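Cytosol aminopeptidase (Coxiella burnetii, PDB 3IJ3) probably acts as a manganese-dependent aminopeptidase of the M17 family, removing residues from the N-terminal ends of peptides. Local coordinates at residues Y29-K34 with A158-V163; V88-S93 with W99-L104; D118-E121 with Y125-R128; L131-G136 with A151-P156. All coordinates share one frame; numbering follows the deposited sequence. Where two conformers were deposited one is given.

Contact 1: residues Y29-K34 with A158-V163. With SO4 (sulfate ion), chain H.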
# COMPACT_ATOMS: atom_id res chain seq x y z
N TYR A 29 -9.43 -47.29 14.00
CA TYR A 29 -10.42 -48.04 14.77
C TYR A 29 -10.19 -49.53 14.77
O TYR A 29 -9.58 -50.07 13.85
CB TYR A 29 -11.84 -47.81 14.21
CG TYR A 29 -12.33 -46.39 14.28
CD1 TYR A 29 -12.53 -45.77 15.50
CD2 TYR A 29 -12.68 -45.70 13.12
CE1 TYR A 29 -13.02 -44.46 15.58
CE2 TYR A 29 -13.17 -44.40 13.18
CZ TYR A 29 -13.32 -43.78 14.42
OH TYR A 29 -13.80 -42.52 14.47
N LEU A 30 -10.70 -50.17 15.82
CA LEU A 30 -10.65 -51.61 15.97
C LEU A 30 -12.08 -52.09 15.89
O LEU A 30 -12.98 -51.45 16.43
CB LEU A 30 -10.04 -51.99 17.32
CG LEU A 30 -8.59 -51.56 17.49
CD1 LEU A 30 -8.15 -51.80 18.93
CD2 LEU A 30 -7.69 -52.28 16.52
N THR A 31 -12.32 -53.22 15.22
CA THR A 31 -13.68 -53.71 15.08
C THR A 31 -13.97 -55.06 15.73
O THR A 31 -15.14 -55.44 15.82
CB THR A 31 -14.13 -53.67 13.60
OG1 THR A 31 -13.18 -54.38 12.80
CG2 THR A 31 -14.21 -52.21 13.11
N GLU A 32 -12.96 -55.76 16.22
CA GLU A 32 -13.20 -57.03 16.93
C GLU A 32 -13.27 -56.75 18.43
O GLU A 32 -12.28 -56.33 19.03
CB GLU A 32 -12.12 -58.08 16.65
CG GLU A 32 -12.37 -59.39 17.45
CD GLU A 32 -11.36 -60.49 17.15
OE1 GLU A 32 -10.56 -60.35 16.19
OE2 GLU A 32 -11.38 -61.51 17.88
N LYS A 33 -14.42 -57.00 19.04
CA LYS A 33 -14.60 -56.73 20.46
C LYS A 33 -13.75 -57.65 21.34
O LYS A 33 -13.70 -58.86 21.10
CB LYS A 33 -16.08 -56.82 20.86
CG LYS A 33 -16.35 -56.30 22.26
CD LYS A 33 -17.83 -56.19 22.55
CE LYS A 33 -18.08 -55.51 23.89
NZ LYS A 33 -19.54 -55.38 24.16
N LYS A 34 -13.10 -57.07 22.34
CA LYS A 34 -12.24 -57.82 23.28
C LYS A 34 -12.39 -57.31 24.70
O LYS A 34 -12.76 -56.15 24.93
CB LYS A 34 -10.77 -57.74 22.87
CG LYS A 34 -10.49 -58.39 21.55
CD LYS A 34 -9.01 -58.39 21.24
CE LYS A 34 -8.74 -59.11 19.93
NZ LYS A 34 -7.29 -59.21 19.66
N ALA A 158 -22.85 -51.26 16.73
CA ALA A 158 -24.05 -50.41 16.69
C ALA A 158 -23.81 -49.03 16.09
O ALA A 158 -24.72 -48.40 15.54
CB ALA A 158 -24.64 -50.27 18.10
N HIS A 159 -22.57 -48.55 16.17
CA HIS A 159 -22.23 -47.22 15.68
C HIS A 159 -21.24 -47.24 14.54
O HIS A 159 -20.88 -46.19 14.01
CB HIS A 159 -21.59 -46.42 16.82
CG HIS A 159 -22.47 -46.32 18.03
ND1 HIS A 159 -23.48 -45.40 18.12
CD2 HIS A 159 -22.50 -47.05 19.16
CE1 HIS A 159 -24.10 -45.55 19.28
NE2 HIS A 159 -23.53 -46.55 19.93
N ARG A 160 -20.84 -48.44 14.12
CA ARG A 160 -19.78 -48.59 13.13
C ARG A 160 -20.07 -47.97 11.77
O ARG A 160 -19.21 -47.24 11.24
CB ARG A 160 -19.45 -50.07 12.99
CG ARG A 160 -18.18 -50.41 12.22
CD ARG A 160 -17.87 -51.90 12.49
NE ARG A 160 -17.60 -52.15 13.92
CZ ARG A 160 -17.60 -53.37 14.50
NH1 ARG A 160 -17.88 -54.45 13.78
NH2 ARG A 160 -17.35 -53.50 15.81
N LYS A 161 -21.25 -48.24 11.21
CA LYS A 161 -21.59 -47.71 9.90
C LYS A 161 -21.67 -46.17 9.91
O LYS A 161 -21.10 -45.49 9.05
CB LYS A 161 -22.92 -48.27 9.39
CG LYS A 161 -23.23 -47.87 7.91
CD LYS A 161 -24.64 -48.17 7.49
CE LYS A 161 -24.82 -48.03 5.99
NZ LYS A 161 -24.23 -46.81 5.40
N ARG A 162 -22.39 -45.61 10.88
CA ARG A 162 -22.55 -44.16 10.92
C ARG A 162 -21.21 -43.45 11.14
O ARG A 162 -20.93 -42.45 10.48
CB ARG A 162 -23.50 -43.78 12.03
CG ARG A 162 -23.87 -42.32 12.05
CD ARG A 162 -24.83 -41.95 10.97
NE ARG A 162 -26.09 -42.68 11.10
CZ ARG A 162 -27.22 -42.33 10.49
NH1 ARG A 162 -28.32 -43.06 10.67
NH2 ARG A 162 -27.27 -41.24 9.73
N VAL A 163 -20.41 -43.94 12.07
CA VAL A 163 -19.11 -43.32 12.32
C VAL A 163 -18.17 -43.46 11.10
O VAL A 163 -17.49 -42.50 10.72
CB VAL A 163 -18.46 -43.85 13.62
CG1 VAL A 163 -17.01 -43.40 13.71
CG2 VAL A 163 -19.28 -43.40 14.84
S SO4 H . -26.85 -46.34 10.14
O1 SO4 H . -26.36 -47.32 11.11
O2 SO4 H . -27.48 -47.04 9.01
O3 SO4 H . -27.86 -45.49 10.77
O4 SO4 H . -25.75 -45.52 9.65
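The edge strand 29-30 of the six-stranded mixed sheet in the N-terminal part of this M17 aminopeptidase meets the first turns of helix 157-178, the helix that follows strand 151-154. Tyr-29 and Val-163 form the buried half of the contact. The methyl CG1 of Val-163 packs obliquely against the phenol end of Tyr-29, with CG1 3.8 Å from Tyr-29 CZ and 3.4 Å from Tyr-29 OH. A chi1 of 169° sets that methyl opposite the valine amide, which turns it to the tyrosine. The hydroxyl itself is hydrogen-bonded to Leu-130 O, so helix 123-135 holds the far end of the ring.

Near the surface, Thr-31 and Arg-160 cross at about a right angle. The arginine chain is bent at chi3 (-63°), and its guanidinium presents one face to the threonine: Thr-31 CB sits over the centre of the group, 3.6 Å above its plane, while Thr-31 CG2 lies 3.5 Å from Arg-160 NE. A hydrogen bond from Arg-160 NH2 to Leu-155 O ties the group to the loop that leads into the helix. On another side of the helix, a sulfate, probably from the crystallisation liquor, lies by Lys-161 and Arg-162 and is hydrogen-bonded to Gln-290. Back at the strand, Thr-31 O comes within 2.9 Å of Arg-160 NH2.

Contact 2: residues V88-S93 with W99-L104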
# COMPACT_ATOMS: atom_id res chain seq x y z
N VAL A 88 -6.98 -44.39 31.05
CA VAL A 88 -6.59 -43.03 30.75
C VAL A 88 -7.76 -42.11 31.09
O VAL A 88 -8.89 -42.31 30.63
CB VAL A 88 -6.17 -42.83 29.28
CG1 VAL A 88 -5.88 -41.34 28.99
CG2 VAL A 88 -4.94 -43.69 28.96
N LEU A 89 -7.52 -41.12 31.94
CA LEU A 89 -8.54 -40.12 32.22
C LEU A 89 -8.33 -38.98 31.24
O LEU A 89 -7.20 -38.59 30.97
CB LEU A 89 -8.44 -39.55 33.65
CG LEU A 89 -8.49 -40.57 34.77
CD1 LEU A 89 -8.23 -39.87 36.14
CD2 LEU A 89 -9.82 -41.27 34.73
N LEU A 90 -9.41 -38.47 30.67
CA LEU A 90 -9.38 -37.31 29.76
C LEU A 90 -10.18 -36.16 30.37
O LEU A 90 -11.38 -36.28 30.61
CB LEU A 90 -9.97 -37.67 28.38
CG LEU A 90 -10.18 -36.53 27.38
CD1 LEU A 90 -8.82 -35.93 26.91
CD2 LEU A 90 -11.06 -37.00 26.18
N GLY A 91 -9.53 -35.03 30.61
CA GLY A 91 -10.25 -33.86 31.11
C GLY A 91 -11.13 -33.34 29.98
O GLY A 91 -10.67 -33.21 28.85
N VAL A 92 -12.40 -33.07 30.27
CA VAL A 92 -13.32 -32.53 29.27
C VAL A 92 -13.92 -31.17 29.69
O VAL A 92 -14.05 -30.90 30.90
CB VAL A 92 -14.44 -33.55 28.94
CG1 VAL A 92 -13.82 -34.85 28.36
CG2 VAL A 92 -15.28 -33.87 30.16
N SER A 93 -14.21 -30.31 28.71
CA SER A 93 -14.79 -28.97 28.95
C SER A 93 -16.18 -29.12 29.56
O SER A 93 -16.64 -28.29 30.36
CB SER A 93 -14.91 -28.20 27.64
OG SER A 93 -13.70 -28.20 26.91
N TRP A 99 -15.47 -32.67 21.27
CA TRP A 99 -14.19 -32.38 20.62
C TRP A 99 -12.96 -32.63 21.48
O TRP A 99 -11.88 -32.76 20.93
CB TRP A 99 -14.07 -30.94 20.06
CG TRP A 99 -14.70 -30.67 18.73
CD1 TRP A 99 -15.68 -29.76 18.47
CD2 TRP A 99 -14.37 -31.28 17.47
NE1 TRP A 99 -15.99 -29.77 17.13
CE2 TRP A 99 -15.21 -30.69 16.50
CE3 TRP A 99 -13.47 -32.28 17.08
CZ2 TRP A 99 -15.17 -31.06 15.15
CZ3 TRP A 99 -13.43 -32.65 15.73
CH2 TRP A 99 -14.28 -32.03 14.78
N ASP A 100 -13.08 -32.70 22.81
CA ASP A 100 -11.86 -32.98 23.60
C ASP A 100 -11.30 -34.35 23.19
O ASP A 100 -10.07 -34.57 23.22
CB ASP A 100 -12.14 -32.96 25.11
CG ASP A 100 -12.53 -31.58 25.63
OD1 ASP A 100 -11.77 -30.62 25.37
OD2 ASP A 100 -13.56 -31.47 26.32
N PHE A 101 -12.20 -35.27 22.81
CA PHE A 101 -11.79 -36.60 22.35
C PHE A 101 -10.98 -36.52 21.06
O PHE A 101 -10.17 -37.39 20.76
CB PHE A 101 -12.99 -37.53 22.16
CG PHE A 101 -13.63 -37.95 23.45
CD1 PHE A 101 -13.24 -39.13 24.08
CD2 PHE A 101 -14.59 -37.16 24.06
CE1 PHE A 101 -13.78 -39.50 25.27
CE2 PHE A 101 -15.14 -37.53 25.26
CZ PHE A 101 -14.75 -38.71 25.87
N GLY A 102 -11.18 -35.45 20.28
CA GLY A 102 -10.41 -35.27 19.05
C GLY A 102 -8.91 -35.15 19.27
O GLY A 102 -8.11 -35.45 18.38
N GLY A 103 -8.50 -34.69 20.46
CA GLY A 103 -7.07 -34.54 20.73
C GLY A 103 -6.35 -35.80 21.18
O GLY A 103 -5.13 -35.79 21.33
N LEU A 104 -7.07 -36.91 21.34
CA LEU A 104 -6.47 -38.13 21.90
C LEU A 104 -5.32 -38.78 21.13
O LEU A 104 -4.32 -39.16 21.73
CB LEU A 104 -7.55 -39.17 22.21
CG LEU A 104 -8.44 -38.89 23.41
CD1 LEU A 104 -9.65 -39.81 23.36
CD2 LEU A 104 -7.66 -39.05 24.73
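Leu-90, on strand 85-91 of the mixed N-terminal sheet, reaches from CB into the tight turns of 99-104, helical in backbone angles, that bring the chain back over this sheet. Its CG is turned away from the amide N (chi1 172°), and the two methyls divide the work. CD2 lies over the centre of the Phe-101 ring, 3.7 Å from its centroid, a CH-pi contact through the face. CD1 meets Leu-104 CD2 tip to tip at 4.0 Å. The leucine therefore fills the angle between two residues of the turn, and Ile-75 of the antiparallel neighbour strand also touches it.

Past the strand end the contact becomes polar. Asp-100 points its carboxylate at the backbone where the chain leaves the strand: Ser-93 N donates to Asp-100 OD2 at 2.7 Å with a nearly straight N-H...O angle of 165°. The donor comes from the syn side but 31° out of the carboxylate plane. The buried aspartate thus ties the two ends of the short loop between the segments, with Ala-72 packed beside it. The Ser-93 hydroxyl lies near the same carboxylate, but any bond from it is weak and doubtful. Val-92 flanks the backbone bond: its CG1 approaches the Phe-101 ring obliquely, and its CA lies 3.1 Å from Asp-100 OD2.

Contact 3: residues D118-E121 with Y125-R128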
# COMPACT_ATOMS: atom_id res chain seq x y z
N ASP A 118 -21.63 -45.85 29.21
CA ASP A 118 -22.16 -45.32 30.46
C ASP A 118 -21.59 -43.97 30.87
O ASP A 118 -22.16 -43.32 31.72
CB ASP A 118 -21.94 -46.33 31.60
CG ASP A 118 -22.78 -47.58 31.45
OD1 ASP A 118 -23.63 -47.63 30.54
OD2 ASP A 118 -22.59 -48.50 32.26
N ASP A 119 -20.48 -43.55 30.26
CA ASP A 119 -19.87 -42.25 30.57
C ASP A 119 -20.53 -41.09 29.83
O ASP A 119 -20.16 -39.94 30.06
CB ASP A 119 -18.37 -42.25 30.21
CG ASP A 119 -17.54 -43.11 31.13
OD1 ASP A 119 -17.95 -43.34 32.28
OD2 ASP A 119 -16.45 -43.55 30.70
N PHE A 120 -21.49 -41.39 28.96
CA PHE A 120 -22.19 -40.37 28.16
C PHE A 120 -23.67 -40.29 28.47
O PHE A 120 -24.29 -41.29 28.84
CB PHE A 120 -21.95 -40.65 26.68
CG PHE A 120 -20.49 -40.68 26.32
CD1 PHE A 120 -19.84 -39.53 25.91
CD2 PHE A 120 -19.75 -41.85 26.47
CE1 PHE A 120 -18.48 -39.54 25.62
CE2 PHE A 120 -18.38 -41.87 26.18
CZ PHE A 120 -17.75 -40.72 25.75
N GLU A 121 -24.23 -39.09 28.34
CA GLU A 121 -25.66 -38.82 28.61
C GLU A 121 -26.58 -39.57 27.64
O GLU A 121 -27.66 -40.03 28.02
CB GLU A 121 -25.90 -37.31 28.50
CG GLU A 121 -27.36 -36.83 28.67
CD GLU A 121 -27.52 -35.34 28.32
OE1 GLU A 121 -26.51 -34.60 28.40
OE2 GLU A 121 -28.64 -34.91 27.95
N TYR A 125 -23.87 -38.56 22.01
CA TYR A 125 -22.59 -38.00 22.46
C TYR A 125 -21.48 -39.05 22.41
O TYR A 125 -20.33 -38.72 22.17
CB TYR A 125 -22.72 -37.37 23.85
CG TYR A 125 -23.71 -36.24 23.84
CD1 TYR A 125 -23.43 -35.06 23.18
CD2 TYR A 125 -24.93 -36.35 24.50
CE1 TYR A 125 -24.33 -34.02 23.17
CE2 TYR A 125 -25.84 -35.32 24.49
CZ TYR A 125 -25.54 -34.16 23.82
OH TYR A 125 -26.44 -33.12 23.80
N TYR A 126 -21.86 -40.30 22.65
CA TYR A 126 -20.93 -41.43 22.57
C TYR A 126 -20.43 -41.55 21.13
O TYR A 126 -19.22 -41.68 20.88
CB TYR A 126 -21.68 -42.68 23.01
CG TYR A 126 -20.95 -43.99 23.00
CD1 TYR A 126 -19.78 -44.18 23.71
CD2 TYR A 126 -21.53 -45.11 22.39
CE1 TYR A 126 -19.15 -45.42 23.75
CE2 TYR A 126 -20.91 -46.35 22.42
CZ TYR A 126 -19.73 -46.50 23.11
OH TYR A 126 -19.13 -47.73 23.13
N GLU A 127 -21.35 -41.46 20.18
CA GLU A 127 -20.99 -41.55 18.77
C GLU A 127 -20.12 -40.35 18.32
O GLU A 127 -19.17 -40.52 17.55
CB GLU A 127 -22.27 -41.68 17.95
CG GLU A 127 -22.13 -41.88 16.49
CD GLU A 127 -23.48 -42.18 15.86
OE1 GLU A 127 -24.07 -43.24 16.19
OE2 GLU A 127 -23.94 -41.36 15.05
N ARG A 128 -20.43 -39.15 18.80
CA ARG A 128 -19.60 -37.97 18.48
C ARG A 128 -18.17 -38.12 19.02
O ARG A 128 -17.22 -37.68 18.37
CB ARG A 128 -20.19 -36.71 19.07
CG ARG A 128 -21.44 -36.29 18.44
CD ARG A 128 -21.92 -35.00 19.07
NE ARG A 128 -23.25 -34.67 18.61
CZ ARG A 128 -23.93 -33.61 19.00
NH1 ARG A 128 -23.39 -32.73 19.85
NH2 ARG A 128 -25.14 -33.42 18.52
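Aromatic and apolar contacts dominate where Phe-120, in the loop after strand 111-114, folds back onto the first turn of helix 123-135. The Phe-120 ring receives Tyr-126 CA over one face, displaced toward the rim, in a CH-pi contact of 4.0 Å to the ring centroid. Phe-120 CD2 touches Tyr-126 CD1 at 3.6 Å. The two rings meet obliquely, with planes at 51°. Tyr-126 CG is trans to the backbone N (chi1 179°), which lays its ring beside the phenylalanine and carries it on toward His-159 and Pro-156. On the side of Tyr-125, Phe-120 CD1 lies 4.1 Å from Tyr-125 CB.

The one contact that involves a charged group is loose. Glu-121 runs alongside Tyr-125, both side chains pointing the same way, and Glu-121 OE1 is 4.0 Å from Tyr-125 CE2, with the carboxylate and ring planes 39° apart. Glu-96 brings a second carboxylate close to this one, which may raise the affinity of the pair for a proton.

No hydrogen bond crosses between the two segments. The loop is held to the helix by the buried Phe-120 ring lying on helix backbone and tyrosine carbon, while the acidic side chain remains at the exposed margin, where it is probably solvated.

Contact 4: residues L131-G136 with A151-P156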
# COMPACT_ATOMS: atom_id res chain seq x y z
N LEU A 131 -16.32 -40.55 16.75
CA LEU A 131 -15.96 -39.86 15.50
C LEU A 131 -14.82 -38.85 15.70
O LEU A 131 -13.84 -38.84 14.94
CB LEU A 131 -17.20 -39.17 14.91
CG LEU A 131 -16.97 -38.36 13.63
CD1 LEU A 131 -16.47 -39.28 12.51
CD2 LEU A 131 -18.26 -37.64 13.25
N ALA A 132 -14.90 -38.04 16.77
CA ALA A 132 -13.86 -37.04 17.07
C ALA A 132 -12.51 -37.70 17.19
O ALA A 132 -11.52 -37.16 16.71
CB ALA A 132 -14.20 -36.27 18.36
N PHE A 133 -12.45 -38.87 17.84
CA PHE A 133 -11.19 -39.60 17.92
C PHE A 133 -10.59 -39.83 16.53
O PHE A 133 -9.39 -39.58 16.29
CB PHE A 133 -11.36 -40.95 18.62
CG PHE A 133 -10.09 -41.75 18.67
CD1 PHE A 133 -9.17 -41.53 19.68
CD2 PHE A 133 -9.78 -42.66 17.68
CE1 PHE A 133 -7.98 -42.23 19.71
CE2 PHE A 133 -8.59 -43.36 17.71
CZ PHE A 133 -7.69 -43.13 18.72
N GLY A 134 -11.43 -40.33 15.62
CA GLY A 134 -11.02 -40.60 14.25
C GLY A 134 -10.58 -39.33 13.52
O GLY A 134 -9.56 -39.32 12.85
N LEU A 135 -11.34 -38.25 13.68
CA LEU A 135 -11.02 -36.97 13.02
C LEU A 135 -9.67 -36.41 13.46
O LEU A 135 -8.94 -35.82 12.65
CB LEU A 135 -12.12 -35.94 13.25
CG LEU A 135 -13.45 -36.30 12.57
CD1 LEU A 135 -14.50 -35.24 12.84
CD2 LEU A 135 -13.25 -36.51 11.05
N GLY A 136 -9.32 -36.62 14.73
CA GLY A 136 -8.04 -36.19 15.23
C GLY A 136 -6.89 -37.09 14.86
O GLY A 136 -5.74 -36.74 15.14
N ALA A 151 -2.20 -45.20 18.83
CA ALA A 151 -3.38 -45.48 19.62
C ALA A 151 -4.55 -45.75 18.67
O ALA A 151 -4.77 -45.01 17.69
CB ALA A 151 -3.70 -44.32 20.55
N LYS A 152 -5.29 -46.82 18.96
CA LYS A 152 -6.50 -47.18 18.18
C LYS A 152 -7.66 -47.33 19.13
O LYS A 152 -7.47 -47.65 20.31
CB LYS A 152 -6.29 -48.44 17.38
CG LYS A 152 -5.17 -48.32 16.34
CD LYS A 152 -5.19 -49.53 15.43
CE LYS A 152 -4.14 -49.46 14.33
NZ LYS A 152 -4.38 -50.60 13.38
N LEU A 153 -8.87 -47.07 18.63
CA LEU A 153 -10.07 -47.11 19.45
C LEU A 153 -11.08 -48.11 18.95
O LEU A 153 -11.37 -48.19 17.74
CB LEU A 153 -10.73 -45.72 19.45
CG LEU A 153 -11.85 -45.40 20.43
CD1 LEU A 153 -11.33 -45.45 21.89
CD2 LEU A 153 -12.42 -43.98 20.12
N PHE A 154 -11.67 -48.86 19.89
CA PHE A 154 -12.68 -49.79 19.53
C PHE A 154 -13.94 -49.06 19.04
O PHE A 154 -14.39 -48.10 19.68
CB PHE A 154 -13.04 -50.68 20.71
CG PHE A 154 -14.18 -51.61 20.42
CD1 PHE A 154 -14.06 -52.56 19.43
CD2 PHE A 154 -15.37 -51.51 21.13
CE1 PHE A 154 -15.12 -53.42 19.14
CE2 PHE A 154 -16.42 -52.36 20.84
CZ PHE A 154 -16.30 -53.31 19.84
N LEU A 155 -14.49 -49.52 17.92
CA LEU A 155 -15.72 -48.96 17.36
C LEU A 155 -16.83 -50.03 17.42
O LEU A 155 -16.82 -50.97 16.63
CB LEU A 155 -15.49 -48.48 15.93
CG LEU A 155 -16.68 -47.89 15.16
CD1 LEU A 155 -17.32 -46.75 15.91
CD2 LEU A 155 -16.20 -47.41 13.76
N PRO A 156 -17.79 -49.88 18.35
CA PRO A 156 -18.88 -50.87 18.51
C PRO A 156 -19.73 -51.01 17.25
O PRO A 156 -19.95 -50.03 16.52
CB PRO A 156 -19.72 -50.32 19.67
CG PRO A 156 -18.91 -49.28 20.30
CD PRO A 156 -17.93 -48.76 19.30
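This is a buried helix-on-sheet contact, carried almost wholly by one aromatic ring, between the last turns of helix 123-135 and strand 151-154, next to the edge strand of the N-terminal mixed sheet. The helix and strand segments run nearly antiparallel, their axes at 156° and 9.5 Å apart at closest approach. Phe-133 spans that gap. With chi1 at 177° its CB-CG bond extends directly away from the amide, which throws the ring off the helix and onto the strand.

Leu-153 takes the face of the ring. Its CB sits 3.8 Å from the ring centroid, offset toward the rim and 21° off the normal, in a CH-pi contact, and from there the side chain crosses the phenylalanine obliquely. The methyl Leu-153 CD2 reaches back to the root of the ring, 3.5 Å from both Phe-133 CG and Phe-133 CB. At the far end of the ring, Phe-133 CZ approaches Ala-151 O at 3.6 Å, with the carbonyl oxygen lying at the ring edge and in its plane. The ring thus has strand backbone at its tip and leucine carbon over one side.

No hydrogen bond joins the two segments. Leu-104 and Leu-108 add to the apolar surroundings of Phe-133, and Ser-105 also touches it, while Leu-130 one turn earlier packs on Leu-153. Strand 111-114, helix 123-135 and strand 151-154 form a beta-alpha-beta unit with its two strands parallel and adjacent, and the helix packs on the sheet formed by the strands it connects, as in a beta-alpha-beta crossover.

In the fold
From the N terminus, strand 29-30 opens contact 1, which closes only at helix 157-178 and so encloses the other three. Within that span contacts 2, 3 and 4 follow in series and none cross: contact 2 closes the short loop after strand 85-91, contact 3 folds the approach to helix 123-135 onto its first turn, and contact 4 returns the end of that helix to strand 151-154. Helix 123-135 is common to contacts 3 and 4. Phe-101 meets Phe-120 between contacts 2 and 3, Leu-104 touches Phe-133 between 2 and 4, and Glu-127 joins His-159 between 3 and 1, tying sheet, crossover helix and helix 157-178 together.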